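PDB 3ZU0: NAD nucleotidase from Haemophilus influenzae, which degrades NAD to adenosine and nicotinamide riboside, acting as both a pyrophosphatase and a 5'-nucleotidase that is most active on AMP. Local coordinates for residues 372-377 with 461-466. Residues are numbered along the deposited sequence; the frame is centred on the assembly and turned at random.
Sequences NRIPNK and GSTGAF. With A12 (phosphomethylphosphonic acid adenosyl ester), chain F.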
loop_
_atom_site.group_PDB
_atom_site.type_symbol
_atom_site.label_atom_id
_atom_site.label_comp_id
_atom_site.label_asym_id
_atom_site.label_seq_id
_atom_site.Cartn_x
_atom_site.Cartn_y
_atom_site.Cartn_z
ATOM N N ASN A 372 26.087 -15.183 16.575
ATOM C CA ASN A 372 25.904 -16.617 16.831
ATOM C C ASN A 372 24.471 -17.136 16.656
ATOM O O ASN A 372 24.143 -18.265 17.070
ATOM C CB ASN A 372 26.363 -16.952 18.250
ATOM C CG ASN A 372 27.850 -16.733 18.452
ATOM O OD1 ASN A 372 28.661 -17.462 17.903
ATOM N ND2 ASN A 372 28.209 -15.738 19.255
ATOM N N ARG A 373 23.614 -16.335 16.040
ATOM C CA ARG A 373 22.220 -16.726 15.870
ATOM C C ARG A 373 22.049 -18.039 15.109
ATOM O O ARG A 373 21.215 -18.865 15.476
ATOM C CB ARG A 373 21.432 -15.614 15.186
ATOM C CG ARG A 373 21.151 -14.435 16.116
ATOM C CD ARG A 373 20.517 -13.264 15.357
ATOM N NE ARG A 373 20.153 -12.195 16.280
ATOM C CZ ARG A 373 19.493 -11.093 15.940
ATOM N NH1 ARG A 373 19.133 -10.900 14.681
ATOM N NH2 ARG A 373 19.209 -10.176 16.866
ATOM N N ILE A 374 22.846 -18.228 14.062
ATOM C CA ILE A 374 22.737 -19.408 13.196
ATOM C C ILE A 374 23.991 -20.254 13.286
ATOM O O ILE A 374 25.095 -19.752 13.056
ATOM C CB ILE A 374 22.499 -18.992 11.732
ATOM C CG1 ILE A 374 21.188 -18.204 11.639
ATOM C CG2 ILE A 374 22.464 -20.221 10.832
ATOM C CD1 ILE A 374 20.833 -17.736 10.233
ATOM N N PRO A 375 23.838 -21.542 13.632
ATOM C CA PRO A 375 25.038 -22.339 13.867
ATOM C C PRO A 375 25.805 -22.508 12.578
ATOM O O PRO A 375 25.196 -22.502 11.510
ATOM C CB PRO A 375 24.483 -23.700 14.299
ATOM C CG PRO A 375 23.089 -23.437 14.742
ATOM C CD PRO A 375 22.610 -22.320 13.849
ATOM N N ASN A 376 27.120 -22.644 12.685
ATOM C CA ASN A 376 27.950 -23.077 11.561
ATOM C C ASN A 376 28.103 -22.070 10.428
ATOM O O ASN A 376 28.516 -22.440 9.331
ATOM C CB ASN A 376 27.444 -24.415 11.022
ATOM C CG ASN A 376 28.076 -25.589 11.734
ATOM O OD1 ASN A 376 29.268 -25.545 12.060
ATOM N ND2 ASN A 376 27.292 -26.634 11.998
ATOM N N LYS A 377 27.778 -20.807 10.690
ATOM C CA LYS A 377 27.963 -19.763 9.692
ATOM C C LYS A 377 29.247 -19.015 9.991
ATOM O O LYS A 377 29.790 -19.108 11.092
ATOM C CB LYS A 377 26.792 -18.772 9.701
ATOM C CG LYS A 377 25.497 -19.311 9.140
ATOM C CD LYS A 377 25.507 -19.230 7.635
ATOM C CE LYS A 377 24.140 -19.591 7.070
ATOM N NZ LYS A 377 24.022 -19.198 5.642
ATOM N N GLY A 461 13.359 -13.106 6.196
ATOM C CA GLY A 461 13.445 -12.002 7.143
ATOM C C GLY A 461 14.688 -12.003 8.006
ATOM O O GLY A 461 15.796 -12.153 7.508
ATOM N N SER A 462 14.485 -11.861 9.313
ATOM C CA SER A 462 15.562 -11.641 10.278
ATOM C C SER A 462 16.183 -12.915 10.846
ATOM O O SER A 462 15.482 -13.870 11.207
ATOM C CB SER A 462 15.038 -10.809 11.451
ATOM O OG SER A 462 15.929 -10.849 12.569
ATOM N N THR A 463 17.507 -12.902 10.971
ATOM C CA THR A 463 18.220 -13.997 11.594
ATOM C C THR A 463 17.747 -14.239 13.034
ATOM O O THR A 463 17.904 -15.330 13.556
ATOM C CB THR A 463 19.742 -13.777 11.571
ATOM O OG1 THR A 463 20.060 -12.546 12.220
ATOM C CG2 THR A 463 20.278 -13.746 10.117
ATOM N N GLY A 464 17.171 -13.227 13.670
ATOM C CA GLY A 464 16.718 -13.359 15.046
ATOM C C GLY A 464 15.636 -14.413 15.211
ATOM O O GLY A 464 15.304 -14.796 16.328
ATOM N N ALA A 465 15.085 -14.890 14.098
ATOM C CA ALA A 465 14.007 -15.875 14.152
ATOM C C ALA A 465 14.516 -17.266 14.479
ATOM O O ALA A 465 13.740 -18.134 14.844
ATOM C CB ALA A 465 13.245 -15.916 12.845
ATOM N N PHE A 466 15.813 -17.492 14.327
ATOM C CA PHE A 466 16.291 -18.857 14.406
ATOM C C PHE A 466 15.936 -19.493 15.757
ATOM O O PHE A 466 16.140 -18.890 16.806
ATOM C CB PHE A 466 17.777 -18.939 14.121
ATOM C CG PHE A 466 18.205 -20.299 13.659
ATOM C CD1 PHE A 466 18.530 -21.282 14.579
ATOM C CD2 PHE A 466 18.235 -20.608 12.311
ATOM C CE1 PHE A 466 18.898 -22.536 14.168
ATOM C CE2 PHE A 466 18.607 -21.870 11.892
ATOM C CZ PHE A 466 18.943 -22.839 12.823
HETATM P PB A12 F . 18.825 -4.661 15.990
HETATM O O1B A12 F . 20.261 -5.198 16.347
HETATM O O2B A12 F . 17.996 -4.779 17.250
HETATM O O3B A12 F . 18.882 -3.245 15.566
HETATM P PA A12 F . 17.614 -7.222 15.163
HETATM O O1A A12 F . 18.242 -7.471 16.551
HETATM O O2A A12 F . 17.766 -8.356 14.114
HETATM C C3A A12 F . 18.110 -5.637 14.787
HETATM O "O5'" A12 F . 16.110 -6.746 15.570
HETATM C "C5'" A12 F . 15.043 -7.574 15.260
HETATM C "C4'" A12 F . 14.958 -8.839 15.945
HETATM O "O4'" A12 F . 14.724 -8.554 17.353
HETATM C "C3'" A12 F . 13.727 -9.559 15.596
HETATM O "O3'" A12 F . 13.798 -10.258 14.423
HETATM C "C2'" A12 F . 13.505 -10.454 16.766
HETATM O "O2'" A12 F . 14.216 -11.618 16.651
HETATM C "C1'" A12 F . 14.003 -9.636 17.905
HETATM N N9 A12 F . 12.898 -9.135 18.677
HETATM C C8 A12 F . 12.280 -7.940 18.516
HETATM N N7 A12 F . 11.306 -7.879 19.418
HETATM C C5 A12 F . 11.301 -9.037 20.179
HETATM C C6 A12 F . 10.523 -9.519 21.267
HETATM N N6 A12 F . 9.460 -8.799 21.828
HETATM N N1 A12 F . 10.824 -10.706 21.767
HETATM C C2 A12 F . 11.802 -11.447 21.268
HETATM N N3 A12 F . 12.561 -11.035 20.242
HETATM C C4 A12 F . 12.317 -9.836 19.695
#
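The guanidinium of Arg373 has Gly464 CA over one face, 3.3 Å above the plane and toward the rim, while Thr463 OG1 and the alpha phosphonate of the bound nucleotide analogue A12 sit at its edge. Arg373 NH1 works in two directions: it donates to Thr463 OG1 at 3.1 Å, with the acceptor only 9° out of the guanidinium plane, and to O2A of A12 at 2.9 Å, almost straight at 173°. NH2 takes the other phosphonate oxygen, O1A, so the two nitrogens grip the group as a fork. The chain is extended from CG to NE, which carries the charge across Thr463, whose side chain it meets at about a right angle. Ser462 folds back in an ST turn, its OG accepting from Gly464 N at 2.9 Å, and the same hydroxyl lies beside O3' of the ribose.

Farther from the ligand, the Phe466 ring takes Pro375 CD in an off-centre CH-pi contact, 4.2 Å from the centroid, and Ile374 CG1 touches Phe466 CD2 obliquely. With CG anti to the backbone N (chi1 -157°), the ring reaches these two apolar side chains; Phe569 of strand 567-569 meets it edge-to-face. Tyr468 OH bonds Arg373 O.

Arg373 and its neighbour Arg413 both bond A12, consistent with a role in substrate binding, and Asp522 also bonds the analogue. The loop before helix 386-398 thus meets the loop linking helix 443-460 to strand 467-470, where two positive side chains would offset phosphate charge and the Thr463 and phosphonate bonds together would hold the guanidinium's rotation.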